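PDB 5Y2A: insect group II chitinase from Ostrinia furnacalis, which hydrolyses the internal beta-1,4 linkages of chitin through family 18 glycoside hydrolase catalytic domains, one of which makes up this chain. Local coordinates for residues A[251-256]-A[266-271]; A[294-299]-A[308-313]; A[287-292]-A[352-357]; A[324-329]-A[363-368]; A[3-8]-A[369-374]. One frame throughout, in Å; residues are numbered along the deposited sequence. Where two conformers were deposited one is given.

Contact 1 of 5, residues A[251-256]-A[266-271]; sequences SFSVVE and TYAGGE
Val254 and Thr266 pair as antiparallel, non-hydrogen-bonded neighbours, their CA atoms 4.2 Å apart, in the beta hairpin of strands 241-254 and 266-269. Beside this pair, Tyr267 N donates to Ser253 O at 3.0 Å, and Ser253 N donates to Ala268 O at 2.9 Å. At Tyr267 and Ala268 the backbone bends out of the line of the strand. Tyr267 CG sits between its own backbone N and carbonyl carbon (chi1 65°), which lays the ring beside residues 253-255: Ser253 CB lies over one face, offset toward the rim, in a CH-pi contact 3.8 Å from the centroid, while Val254 O and Val255 N meet the ring at its edge. Ser253 OG, beside its own backbone N, donates to Gly269 O at 2.8 Å. A water bridges Ser253 OG and Tyr267 OH; the phenol oxygen is also hydrogen-bonded to Asp314, and Gln315 bonds Ser253 OG. On the opposite side of the strand, Thr266 CG2 touches Phe252 CB at 3.6 Å. Tyr267 and Ala268 also pack on Gly88 and Ala87 of the second subunit. Ser253 thus engages the second strand through its backbone N, its backbone O and its hydroxyl, and the tyrosine covers its CB, consistent with Ser253 helping to hold the bend by polar bonds as well as by packing.

Contact 2 of 5, residues A[294-299]-A[308-313]; sequences KGWKVH and PYATHD
His299 CG lies opposite its own carbonyl carbon (chi1 -51°) and Tyr309 CG is tucked between backbone N and carbonyl carbon (chi1 59°), torsions that bring the two side chains together on one face of the hairpin. His299 CB lies over the phenol, 3.5 Å from the Tyr309 centroid. The rings are nearly parallel (7°) but strongly offset, with little ring overlap. Farther along that face, His299 NE2 and Thr311 OG1 are hydrogen-bonded at 2.7 Å; the hydroxyl meets the imidazole at its edge, in plane, and either atom could be the donor. Beneath these groups strands 297-299 and 309-312 pair in antiparallel fashion: Lys297 N donates to Thr311 O at 2.8 Å and His299 N to Tyr309 O at 2.7 Å, each bond being returned between the same residues. Val298 and Ala310 point to the other face, where Val298 CG1 meets Pro308 CB at 4.0 Å. At the hairpin's open end, His312 CB packs over one face of the Trp296 indole, while a water links His312 ND1 to Gly295 O at 2.7 Å from each. His312 NE2 is hydrogen-bonded to Glu45 of the second subunit, and Trp316 stacks on Tyr309. The bond to Thr311 OG1 probably orients the imidazole, whose CB and CG pack against the phenol, and the two ring nitrogens of His312 are divided between a water-mediated hold on its own hairpin and the subunit interface.

Contact 3 of 5, residues A[287-292]-A[352-357]; sequences ICERVK and GKYCGC
The Tyr354 ring receives Glu289 at its edge: OE1 lies in the ring plane, 3.6 Å from CE2, and the carboxylate plane is turned 40° from that of the ring. Tyr285 meets the same ring, and Tyr354 OH makes a weak hydrogen bond to Glu275. Glu289 CG is anti to its backbone N (chi1 180°) and the chain beyond runs extended, which carries the acid out to the ring edge. At the centre of the contact is the disulfide between Cys288 and Cys355, with SG to SG at 2.0 Å and chi3 of 97°, near the right angle that disulfides prefer. It ties helix 284-292 covalently to the loop leading into helix 361-371; Cys355 lies 67 residues after Cys288. Next to the disulfide, Cys288 CB packs against Tyr354 CB at 4.2 Å. Lys292 reaches the loop with CE 3.4 Å from Cys355 O, and its NZ is hydrogen-bonded to the backbone oxygens of Glu383 and Leu381 in the C-terminal tail.

Contact 4 of 5, residues A[324-329]-A[363-368]; sequences MARHKA and LTTINH
Helices 322-334 and 361-371 lie next to each other on the outside of the family 18 TIM barrel, and segments 324-329 and 363-368 run in nearly the same direction: their axes cross at -30° and approach to 8.5 Å. The close approach is consistent with the small residues at the interface. Ala325 and Ala329, one turn apart, point toward the partner helix, and Ile366 packs against both, with CG1 at 4.4 Å from Ala325 CB and CG2 at 4.5 Å from Ala329 CB. Thr365 is turned so that CG2 is anti to the backbone N and meets Arg326 CB at 3.5 Å, while OG1 (chi1 -65°) stands beside that N and bonds Asp322 and Pro361 O. The arginine uses only the base of its side chain here; the rest runs off from the partner helix. Within its own helix, Asn367 ND2 donates to Leu363 O at 2.8 Å, and the backbone N of Asn367 reaches that oxygen from the opposite face. Ile366 also touches Val245 and Phe247 of strand 241-254, and Leu363 touches Val5 and Cys7 of strand 4-10. Neighbouring helices packed on parallel strands are typical of the TIM barrel.

Contact 5 of 5, residues A[3-8]-A[369-374]; sequences FKVVCY and VLRGKE
Leu370, Phe3 and Val5 bury the most surface here, 79, 60 and 48 Å² respectively, and all three direct their CB toward the opposing segment. Leu370 stands between the other two. Its CB meets Phe3 CB at 4.0 Å, its CD2 lies over one face of the phenyl ring toward the rim, and the side chains cross at about a right angle. The other branch, CD1, reaches Lys4 O at 3.8 Å and Val5 CG2 at 4.1 Å. Phe3 CG is anti to the carbonyl carbon (chi1 -66°), which places CD2 3.6 Å from Leu370 O. Leu370 O accepts a hydrogen bond from a water at 2.9 Å, and the water in turn accepts from Phe3 N. Val5 offers CG2 a second time, to Arg371 CD at 3.7 Å; NH1 of this arginine is bonded to Asn367 OD1 one turn back. Through these residues the first barrel strand, 4-10, is joined to the end of helix 361-371, near the other end of the chain. The direct contact is apolar, made by aliphatic branches and a ring face, while one water bridges Leu370 O, close to the helix end, and Phe3 N, just before the strand.

Contacts 4 and 5 are buried, share helix 361-371 and touch each other, with centres 8 Å apart; both rest on apolar packing of helices against the barrel or against one another. Contacts 1 and 2 lie about 24 Å from the chain's centre, are only partly buried and are both reached by the second subunit. Both are hairpins: contact 2 has a regular backbone ladder with aromatic rings added, contact 1 a few backbone bonds and the Ser253 hydroxyl. Contact 3, also peripheral, depends instead on a covalent bond. It meets contact 2 where helix 284-292 leads into strand 297-299, and its segments alternate along the chain with those of contact 4. Contact 5 spans nearly the whole sequence and encloses contacts 1 to 4.

Contact 1 of 5, residues A[251-256]-A[266-271]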
# COMPACT_ATOMS: atom_id res chain seq x y z
N SER A 251 2.42 12.79 -5.42
CA SER A 251 1.28 13.64 -5.13
C SER A 251 1.13 13.86 -3.63
O SER A 251 1.53 13.02 -2.82
CB SER A 251 -0.01 13.06 -5.70
OG SER A 251 -0.42 11.95 -4.92
N PHE A 252 0.52 14.99 -3.29
CA PHE A 252 0.37 15.44 -1.92
C PHE A 252 -1.01 16.06 -1.74
O PHE A 252 -1.59 16.61 -2.67
CB PHE A 252 1.40 16.52 -1.52
CG PHE A 252 2.84 16.15 -1.76
CD1 PHE A 252 3.37 16.12 -3.04
CD2 PHE A 252 3.69 15.92 -0.69
CE1 PHE A 252 4.71 15.82 -3.25
CE2 PHE A 252 5.02 15.63 -0.89
CZ PHE A 252 5.53 15.57 -2.17
N SER A 253 -1.50 16.00 -0.50
CA SER A 253 -2.63 16.81 -0.06
C SER A 253 -2.09 17.88 0.89
O SER A 253 -1.47 17.54 1.91
CB SER A 253 -3.70 15.95 0.61
OG SER A 253 -4.22 14.98 -0.30
N VAL A 254 -2.33 19.17 0.57
CA VAL A 254 -1.67 20.29 1.25
C VAL A 254 -2.55 20.80 2.39
O VAL A 254 -3.77 20.92 2.25
CB VAL A 254 -1.35 21.42 0.25
CG1 VAL A 254 -0.62 22.59 0.96
CG2 VAL A 254 -0.50 20.89 -0.91
N VAL A 255 -1.91 21.12 3.52
CA VAL A 255 -2.63 21.67 4.66
C VAL A 255 -3.38 22.94 4.25
O VAL A 255 -2.86 23.78 3.50
CB VAL A 255 -1.65 21.94 5.82
CG1 VAL A 255 -2.30 22.79 6.90
CG2 VAL A 255 -1.13 20.63 6.39
N GLU A 256 -4.62 23.07 4.71
CA GLU A 256 -5.44 24.24 4.39
C GLU A 256 -4.69 25.53 4.68
O GLU A 256 -4.06 25.67 5.74
CB GLU A 256 -6.74 24.22 5.20
CG GLU A 256 -7.73 25.28 4.77
CD GLU A 256 -9.11 25.06 5.36
OE1 GLU A 256 -9.33 25.54 6.49
OE2 GLU A 256 -9.96 24.40 4.72
N THR A 266 2.11 19.34 4.25
CA THR A 266 1.12 18.41 3.73
C THR A 266 0.68 17.47 4.83
O THR A 266 1.38 17.26 5.82
CB THR A 266 1.67 17.61 2.54
OG1 THR A 266 2.84 16.90 2.95
CG2 THR A 266 2.04 18.55 1.40
N TYR A 267 -0.51 16.89 4.65
CA TYR A 267 -1.08 15.98 5.63
C TYR A 267 -1.33 14.57 5.10
O TYR A 267 -1.66 13.69 5.90
CB TYR A 267 -2.41 16.55 6.17
CG TYR A 267 -3.51 16.67 5.13
CD1 TYR A 267 -4.36 15.60 4.88
CD2 TYR A 267 -3.69 17.84 4.40
CE1 TYR A 267 -5.36 15.69 3.94
CE2 TYR A 267 -4.70 17.94 3.46
CZ TYR A 267 -5.53 16.87 3.23
OH TYR A 267 -6.54 16.95 2.29
N ALA A 268 -1.17 14.33 3.80
CA ALA A 268 -1.40 13.01 3.23
C ALA A 268 -0.83 12.99 1.82
O ALA A 268 -0.44 14.03 1.28
CB ALA A 268 -2.89 12.67 3.20
N GLY A 269 -0.76 11.80 1.24
CA GLY A 269 -0.57 11.71 -0.19
C GLY A 269 -1.78 12.27 -0.92
O GLY A 269 -2.85 12.49 -0.34
N GLY A 270 -1.61 12.52 -2.21
CA GLY A 270 -2.73 12.97 -3.02
C GLY A 270 -3.78 11.89 -3.20
O GLY A 270 -3.53 10.70 -2.99
N GLU A 271 -4.99 12.32 -3.56
CA GLU A 271 -6.03 11.40 -4.01
C GLU A 271 -5.50 10.46 -5.08
O GLU A 271 -4.72 10.87 -5.96
CB GLU A 271 -7.22 12.18 -4.58
CG GLU A 271 -8.04 13.01 -3.59
CD GLU A 271 -8.87 12.13 -2.66
OE1 GLU A 271 -9.47 11.16 -3.15
OE2 GLU A 271 -8.93 12.42 -1.45
O HOH W 1 -2.02 10.16 -5.98
O HOH W 2 -6.78 14.23 0.68

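Contact 2 of 5, residues A[294-299]-A[308-313]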
# COMPACT_ATOMS: atom_id res chain seq x y z
N LYS A 294 -9.26 18.52 -16.20
CA LYS A 294 -9.72 18.94 -14.89
C LYS A 294 -9.21 20.32 -14.49
O LYS A 294 -9.47 20.75 -13.36
CB LYS A 294 -9.30 17.91 -13.82
CG LYS A 294 -9.70 16.47 -14.13
CD LYS A 294 -11.21 16.31 -14.08
CE LYS A 294 -11.65 14.96 -14.62
NZ LYS A 294 -13.00 14.56 -14.12
N GLY A 295 -8.49 21.00 -15.37
CA GLY A 295 -8.10 22.37 -15.10
C GLY A 295 -7.02 22.56 -14.06
O GLY A 295 -6.92 23.65 -13.49
N TRP A 296 -6.21 21.54 -13.78
CA TRP A 296 -5.11 21.73 -12.84
C TRP A 296 -4.10 22.72 -13.40
O TRP A 296 -3.83 22.76 -14.60
CB TRP A 296 -4.42 20.39 -12.54
CG TRP A 296 -5.22 19.46 -11.70
CD1 TRP A 296 -6.57 19.25 -11.77
CD2 TRP A 296 -4.73 18.59 -10.67
NE1 TRP A 296 -6.95 18.30 -10.84
CE2 TRP A 296 -5.84 17.88 -10.16
CE3 TRP A 296 -3.46 18.34 -10.14
CZ2 TRP A 296 -5.72 16.93 -9.14
CZ3 TRP A 296 -3.34 17.40 -9.12
CH2 TRP A 296 -4.47 16.71 -8.63
N LYS A 297 -3.50 23.49 -12.50
CA LYS A 297 -2.59 24.56 -12.88
C LYS A 297 -1.15 24.06 -12.84
O LYS A 297 -0.74 23.43 -11.86
CB LYS A 297 -2.74 25.77 -11.95
CG LYS A 297 -4.13 26.36 -11.93
CD LYS A 297 -4.59 26.71 -13.34
CE LYS A 297 -5.85 27.56 -13.31
NZ LYS A 297 -7.07 26.72 -13.42
N VAL A 298 -0.39 24.36 -13.88
CA VAL A 298 1.00 23.94 -14.00
C VAL A 298 1.90 25.05 -13.50
O VAL A 298 1.77 26.21 -13.93
CB VAL A 298 1.34 23.56 -15.46
CG1 VAL A 298 2.80 23.17 -15.58
CG2 VAL A 298 0.43 22.44 -15.93
N HIS A 299 2.82 24.71 -12.61
CA HIS A 299 3.78 25.66 -12.06
C HIS A 299 5.18 25.26 -12.49
O HIS A 299 5.59 24.11 -12.29
CB HIS A 299 3.70 25.71 -10.53
CG HIS A 299 2.32 25.92 -10.01
ND1 HIS A 299 1.90 27.11 -9.46
CD2 HIS A 299 1.26 25.08 -9.94
CE1 HIS A 299 0.64 27.01 -9.08
NE2 HIS A 299 0.22 25.78 -9.37
N PRO A 308 8.13 20.64 -13.49
CA PRO A 308 6.89 21.30 -13.08
C PRO A 308 6.20 20.59 -11.92
O PRO A 308 6.55 19.47 -11.53
CB PRO A 308 6.02 21.24 -14.35
CG PRO A 308 6.53 20.06 -15.10
CD PRO A 308 8.01 19.99 -14.81
N TYR A 309 5.20 21.27 -11.37
CA TYR A 309 4.20 20.64 -10.53
C TYR A 309 2.83 21.21 -10.89
O TYR A 309 2.72 22.29 -11.48
CB TYR A 309 4.51 20.78 -9.02
CG TYR A 309 4.63 22.19 -8.49
CD1 TYR A 309 5.86 22.85 -8.46
CD2 TYR A 309 3.52 22.86 -7.97
CE1 TYR A 309 5.98 24.14 -7.96
CE2 TYR A 309 3.63 24.15 -7.46
CZ TYR A 309 4.86 24.79 -7.46
OH TYR A 309 4.98 26.07 -6.97
N ALA A 310 1.79 20.44 -10.59
CA ALA A 310 0.44 20.80 -10.95
C ALA A 310 -0.43 20.82 -9.70
O ALA A 310 -0.22 20.01 -8.78
CB ALA A 310 -0.15 19.85 -12.00
N THR A 311 -1.40 21.72 -9.66
CA THR A 311 -2.19 21.93 -8.46
C THR A 311 -3.67 22.09 -8.79
O THR A 311 -4.04 22.55 -9.87
CB THR A 311 -1.74 23.17 -7.67
OG1 THR A 311 -1.90 24.33 -8.50
CG2 THR A 311 -0.29 23.04 -7.21
N HIS A 312 -4.50 21.71 -7.82
CA HIS A 312 -5.94 21.89 -7.83
C HIS A 312 -6.44 21.68 -6.42
O HIS A 312 -6.15 20.64 -5.81
CB HIS A 312 -6.62 20.89 -8.79
CG HIS A 312 -8.10 21.05 -8.88
ND1 HIS A 312 -8.71 22.01 -9.67
CD2 HIS A 312 -9.10 20.37 -8.28
CE1 HIS A 312 -10.02 21.91 -9.55
NE2 HIS A 312 -10.29 20.93 -8.71
N ASP A 313 -7.21 22.65 -5.91
CA ASP A 313 -7.67 22.66 -4.51
C ASP A 313 -6.43 22.41 -3.64
O ASP A 313 -5.41 23.09 -3.85
CB ASP A 313 -8.80 21.67 -4.32
CG ASP A 313 -9.43 21.77 -2.96
OD1 ASP A 313 -10.22 22.71 -2.72
OD2 ASP A 313 -9.09 20.94 -2.09
O HOH W 3 -7.44 24.03 -10.84

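Contact 3 of 5, residues A[287-292]-A[352-357]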
# COMPACT_ATOMS: atom_id res chain seq x y z
N ILE A 287 -1.65 12.72 -14.83
CA ILE A 287 -1.37 14.14 -14.66
C ILE A 287 -1.85 14.93 -15.88
O ILE A 287 -2.38 16.03 -15.75
CB ILE A 287 0.13 14.35 -14.39
CG1 ILE A 287 0.52 13.70 -13.06
CG2 ILE A 287 0.49 15.83 -14.40
CD1 ILE A 287 2.01 13.58 -12.88
N CYS A 288 -1.66 14.37 -17.08
CA CYS A 288 -2.14 15.02 -18.29
C CYS A 288 -3.65 15.21 -18.24
O CYS A 288 -4.16 16.29 -18.56
CB CYS A 288 -1.76 14.18 -19.52
SG CYS A 288 -0.06 14.41 -20.05
N GLU A 289 -4.38 14.17 -17.86
CA GLU A 289 -5.83 14.30 -17.75
C GLU A 289 -6.21 15.42 -16.79
O GLU A 289 -7.14 16.19 -17.06
CB GLU A 289 -6.46 12.98 -17.29
CG GLU A 289 -7.97 13.07 -17.16
CD GLU A 289 -8.60 11.77 -16.71
OE1 GLU A 289 -7.89 10.75 -16.67
OE2 GLU A 289 -9.81 11.78 -16.39
N ARG A 290 -5.50 15.53 -15.67
CA ARG A 290 -5.82 16.57 -14.70
C ARG A 290 -5.57 17.96 -15.28
O ARG A 290 -6.38 18.87 -15.09
CB ARG A 290 -5.01 16.34 -13.42
CG ARG A 290 -5.57 15.18 -12.62
CD ARG A 290 -4.58 14.55 -11.67
NE ARG A 290 -5.30 13.66 -10.76
CZ ARG A 290 -5.85 12.51 -11.13
NH1 ARG A 290 -5.75 12.07 -12.39
NH2 ARG A 290 -6.51 11.78 -10.23
N VAL A 291 -4.46 18.14 -15.98
CA VAL A 291 -4.17 19.44 -16.59
C VAL A 291 -5.13 19.72 -17.74
O VAL A 291 -5.71 20.80 -17.84
CB VAL A 291 -2.71 19.52 -17.04
CG1 VAL A 291 -2.47 20.79 -17.86
CG2 VAL A 291 -1.78 19.49 -15.84
N LYS A 292 -5.32 18.73 -18.62
CA LYS A 292 -6.06 18.96 -19.86
C LYS A 292 -7.56 19.05 -19.62
O LYS A 292 -8.24 19.89 -20.23
CB LYS A 292 -5.77 17.85 -20.87
CG LYS A 292 -4.32 17.72 -21.31
CD LYS A 292 -3.87 18.84 -22.23
CE LYS A 292 -2.56 18.47 -22.89
NZ LYS A 292 -1.91 19.62 -23.57
N GLY A 352 -1.04 7.47 -26.02
CA GLY A 352 -1.19 8.76 -26.66
C GLY A 352 -2.52 9.45 -26.43
O GLY A 352 -2.70 10.57 -26.92
N LYS A 353 -3.44 8.83 -25.69
CA LYS A 353 -4.80 9.33 -25.58
C LYS A 353 -4.97 10.42 -24.53
O LYS A 353 -6.00 11.11 -24.54
CB LYS A 353 -5.76 8.18 -25.25
CG LYS A 353 -5.89 7.11 -26.32
CD LYS A 353 -6.86 6.01 -25.88
CE LYS A 353 -7.25 5.08 -27.02
NZ LYS A 353 -6.12 4.25 -27.50
N TYR A 354 -4.02 10.59 -23.61
CA TYR A 354 -4.21 11.51 -22.49
C TYR A 354 -3.53 12.86 -22.68
O TYR A 354 -4.08 13.88 -22.26
CB TYR A 354 -3.67 10.88 -21.20
CG TYR A 354 -4.49 9.73 -20.67
CD1 TYR A 354 -4.36 8.45 -21.22
CD2 TYR A 354 -5.40 9.91 -19.64
CE1 TYR A 354 -5.11 7.40 -20.74
CE2 TYR A 354 -6.15 8.85 -19.15
CZ TYR A 354 -6.00 7.60 -19.71
OH TYR A 354 -6.75 6.56 -19.23
N CYS A 355 -2.34 12.89 -23.27
CA CYS A 355 -1.58 14.12 -23.39
C CYS A 355 -1.68 14.78 -24.76
O CYS A 355 -1.31 15.95 -24.88
CB CYS A 355 -0.11 13.87 -23.04
SG CYS A 355 0.16 12.98 -21.47
N GLY A 356 -2.16 14.08 -25.78
CA GLY A 356 -2.23 14.67 -27.10
C GLY A 356 -0.88 14.96 -27.72
O GLY A 356 -0.78 15.86 -28.56
N CYS A 357 0.15 14.21 -27.33
CA CYS A 357 1.52 14.43 -27.74
C CYS A 357 2.09 13.23 -28.49
O CYS A 357 3.31 13.05 -28.56
CB CYS A 357 2.39 14.74 -26.52
SG CYS A 357 4.03 15.39 -26.87

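Contact 4 of 5, residues A[324-329]-A[363-368]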
# COMPACT_ATOMS: atom_id res chain seq x y z
N MET A 324 11.67 18.51 -19.24
CA MET A 324 12.67 18.03 -18.30
C MET A 324 13.21 16.66 -18.70
O MET A 324 14.40 16.39 -18.49
CB MET A 324 12.11 17.99 -16.87
CG MET A 324 13.17 17.61 -15.83
SD MET A 324 14.65 18.65 -15.91
CE MET A 324 14.17 20.02 -14.84
N ALA A 325 12.37 15.80 -19.28
CA ALA A 325 12.87 14.55 -19.83
C ALA A 325 13.91 14.81 -20.92
O ALA A 325 14.96 14.15 -20.96
CB ALA A 325 11.72 13.71 -20.39
N ARG A 326 13.65 15.79 -21.78
CA ARG A 326 14.65 16.17 -22.79
C ARG A 326 15.92 16.66 -22.13
O ARG A 326 17.03 16.23 -22.49
CB ARG A 326 14.08 17.25 -23.71
CG ARG A 326 15.02 17.61 -24.87
CD ARG A 326 14.45 18.76 -25.70
NE ARG A 326 14.48 20.03 -24.97
CZ ARG A 326 13.96 21.17 -25.40
NH1 ARG A 326 13.35 21.22 -26.59
NH2 ARG A 326 14.04 22.26 -24.66
N HIS A 327 15.80 17.57 -21.16
CA HIS A 327 16.99 18.12 -20.52
C HIS A 327 17.83 17.03 -19.88
O HIS A 327 19.06 17.04 -19.98
CB HIS A 327 16.62 19.16 -19.47
CG HIS A 327 17.81 19.75 -18.79
ND1 HIS A 327 18.61 20.71 -19.37
CD2 HIS A 327 18.39 19.47 -17.59
CE1 HIS A 327 19.60 21.02 -18.56
NE2 HIS A 327 19.49 20.28 -17.47
N LYS A 328 17.19 16.09 -19.19
CA LYS A 328 17.95 15.06 -18.50
C LYS A 328 18.67 14.15 -19.49
O LYS A 328 19.80 13.71 -19.23
CB LYS A 328 17.04 14.28 -17.56
CG LYS A 328 16.64 15.11 -16.35
CD LYS A 328 15.68 14.39 -15.42
CE LYS A 328 15.44 15.22 -14.15
NZ LYS A 328 14.49 14.56 -13.21
N ALA A 329 18.04 13.89 -20.64
CA ALA A 329 18.72 13.13 -21.69
C ALA A 329 19.87 13.93 -22.28
O ALA A 329 20.93 13.37 -22.57
CB ALA A 329 17.71 12.74 -22.77
N LEU A 363 9.13 8.79 -23.40
CA LEU A 363 10.15 7.87 -23.90
C LEU A 363 10.63 8.27 -25.29
O LEU A 363 11.81 8.11 -25.62
CB LEU A 363 9.60 6.44 -23.90
CG LEU A 363 10.58 5.32 -24.26
CD1 LEU A 363 11.73 5.28 -23.28
CD2 LEU A 363 9.85 3.98 -24.30
N THR A 364 9.72 8.77 -26.13
CA THR A 364 10.13 9.24 -27.46
C THR A 364 11.10 10.41 -27.36
O THR A 364 12.08 10.48 -28.11
CB THR A 364 8.88 9.63 -28.26
OG1 THR A 364 8.05 8.47 -28.42
CG2 THR A 364 9.26 10.17 -29.63
N THR A 365 10.85 11.33 -26.43
CA THR A 365 11.75 12.46 -26.22
C THR A 365 13.15 11.99 -25.84
O THR A 365 14.15 12.53 -26.35
CB THR A 365 11.17 13.38 -25.14
OG1 THR A 365 9.95 13.96 -25.62
CG2 THR A 365 12.16 14.48 -24.79
N ILE A 366 13.26 11.00 -24.95
CA ILE A 366 14.57 10.48 -24.56
C ILE A 366 15.27 9.82 -25.74
O ILE A 366 16.49 9.99 -25.94
CB ILE A 366 14.42 9.53 -23.36
CG1 ILE A 366 13.98 10.32 -22.11
CG2 ILE A 366 15.71 8.77 -23.09
CD1 ILE A 366 13.59 9.47 -20.91
N ASN A 367 14.53 9.05 -26.55
CA ASN A 367 15.13 8.40 -27.72
C ASN A 367 15.59 9.42 -28.76
O ASN A 367 16.60 9.21 -29.45
CB ASN A 367 14.13 7.44 -28.35
CG ASN A 367 14.14 6.10 -27.68
OD1 ASN A 367 14.85 5.19 -28.09
ND2 ASN A 367 13.35 5.98 -26.62
N HIS A 368 14.84 10.51 -28.90
CA HIS A 368 15.23 11.60 -29.79
C HIS A 368 16.62 12.13 -29.44
O HIS A 368 17.49 12.25 -30.31
CB HIS A 368 14.17 12.70 -29.71
CG HIS A 368 14.54 13.97 -30.39
ND1 HIS A 368 14.80 14.05 -31.74
CD2 HIS A 368 14.66 15.23 -29.91
CE1 HIS A 368 15.08 15.30 -32.06
NE2 HIS A 368 15.01 16.04 -30.96

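Contact 5 of 5, residues A[3-8]-A[369-374]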
# COMPACT_ATOMS: atom_id res chain seq x y z
N PHE A 3 24.68 5.28 -26.62
CA PHE A 3 23.88 5.56 -25.43
C PHE A 3 22.80 4.51 -25.28
O PHE A 3 22.18 4.10 -26.27
CB PHE A 3 23.25 6.96 -25.47
CG PHE A 3 24.25 8.09 -25.42
CD1 PHE A 3 24.96 8.35 -24.25
CD2 PHE A 3 24.50 8.87 -26.53
CE1 PHE A 3 25.88 9.37 -24.19
CE2 PHE A 3 25.43 9.90 -26.48
CZ PHE A 3 26.12 10.15 -25.32
N LYS A 4 22.57 4.08 -24.05
CA LYS A 4 21.52 3.12 -23.76
C LYS A 4 20.22 3.83 -23.39
O LYS A 4 20.23 4.93 -22.83
CB LYS A 4 21.93 2.18 -22.62
CG LYS A 4 23.21 1.40 -22.88
CD LYS A 4 23.55 0.49 -21.69
CE LYS A 4 24.71 -0.45 -22.01
NZ LYS A 4 25.96 0.29 -22.34
N VAL A 5 19.09 3.20 -23.73
CA VAL A 5 17.79 3.59 -23.19
C VAL A 5 17.24 2.34 -22.52
O VAL A 5 16.80 1.40 -23.19
CB VAL A 5 16.84 4.14 -24.26
CG1 VAL A 5 15.49 4.51 -23.63
CG2 VAL A 5 17.45 5.36 -24.94
N VAL A 6 17.31 2.31 -21.20
CA VAL A 6 16.96 1.13 -20.40
C VAL A 6 15.52 1.30 -19.95
O VAL A 6 15.20 2.21 -19.18
CB VAL A 6 17.91 0.97 -19.21
CG1 VAL A 6 17.51 -0.22 -18.34
CG2 VAL A 6 19.35 0.81 -19.70
N CYS A 7 14.63 0.42 -20.42
CA CYS A 7 13.19 0.54 -20.19
C CYS A 7 12.75 -0.48 -19.16
O CYS A 7 12.94 -1.69 -19.36
CB CYS A 7 12.40 0.30 -21.48
SG CYS A 7 12.72 1.42 -22.85
N TYR A 8 12.11 -0.02 -18.09
CA TYR A 8 11.49 -0.93 -17.14
C TYR A 8 10.06 -1.26 -17.60
O TYR A 8 9.24 -0.36 -17.79
CB TYR A 8 11.50 -0.36 -15.73
CG TYR A 8 12.83 -0.59 -15.05
CD1 TYR A 8 13.87 0.31 -15.22
CD2 TYR A 8 13.06 -1.73 -14.28
CE1 TYR A 8 15.10 0.10 -14.62
CE2 TYR A 8 14.29 -1.94 -13.67
CZ TYR A 8 15.31 -1.03 -13.85
OH TYR A 8 16.54 -1.22 -13.27
N VAL A 369 16.85 12.41 -28.16
CA VAL A 369 18.12 13.00 -27.73
C VAL A 369 19.25 11.98 -27.83
O VAL A 369 20.35 12.29 -28.32
CB VAL A 369 18.00 13.54 -26.29
CG1 VAL A 369 19.36 13.98 -25.78
CG2 VAL A 369 16.99 14.68 -26.24
N LEU A 370 19.03 10.77 -27.32
CA LEU A 370 20.12 9.82 -27.13
C LEU A 370 20.39 8.96 -28.35
O LEU A 370 21.51 8.48 -28.52
CB LEU A 370 19.83 8.92 -25.94
CG LEU A 370 19.77 9.63 -24.59
CD1 LEU A 370 19.55 8.60 -23.49
CD2 LEU A 370 21.06 10.42 -24.35
N ARG A 371 19.38 8.73 -29.19
CA ARG A 371 19.52 7.82 -30.32
C ARG A 371 19.15 8.47 -31.65
O ARG A 371 19.08 7.77 -32.67
CB ARG A 371 18.68 6.55 -30.08
CG ARG A 371 19.11 5.81 -28.82
CD ARG A 371 18.18 4.68 -28.48
NE ARG A 371 18.30 3.55 -29.41
CZ ARG A 371 17.34 2.67 -29.64
NH1 ARG A 371 16.16 2.79 -29.03
NH2 ARG A 371 17.54 1.67 -30.49
N GLY A 372 18.93 9.78 -31.66
CA GLY A 372 18.69 10.49 -32.91
C GLY A 372 17.38 10.19 -33.59
O GLY A 372 17.24 10.47 -34.79
N LYS A 373 16.43 9.60 -32.89
CA LYS A 373 15.11 9.36 -33.47
C LYS A 373 14.46 10.70 -33.79
O LYS A 373 14.35 11.56 -32.91
CB LYS A 373 14.24 8.58 -32.48
CG LYS A 373 14.85 7.27 -31.98
CD LYS A 373 14.87 6.15 -33.01
CE LYS A 373 15.38 4.87 -32.34
NZ LYS A 373 15.48 3.71 -33.27
N GLU A 374 14.03 10.91 -35.02
CA GLU A 374 13.36 12.15 -35.38
C GLU A 374 12.06 12.14 -34.56
O GLU A 374 11.44 11.13 -34.40
CB GLU A 374 13.14 12.35 -36.90
CG GLU A 374 14.38 12.31 -37.76
CD GLU A 374 14.23 12.93 -39.15
OE1 GLU A 374 13.10 13.08 -39.63
OE2 GLU A 374 15.24 13.27 -39.75
O HOH W 4 23.25 6.25 -28.98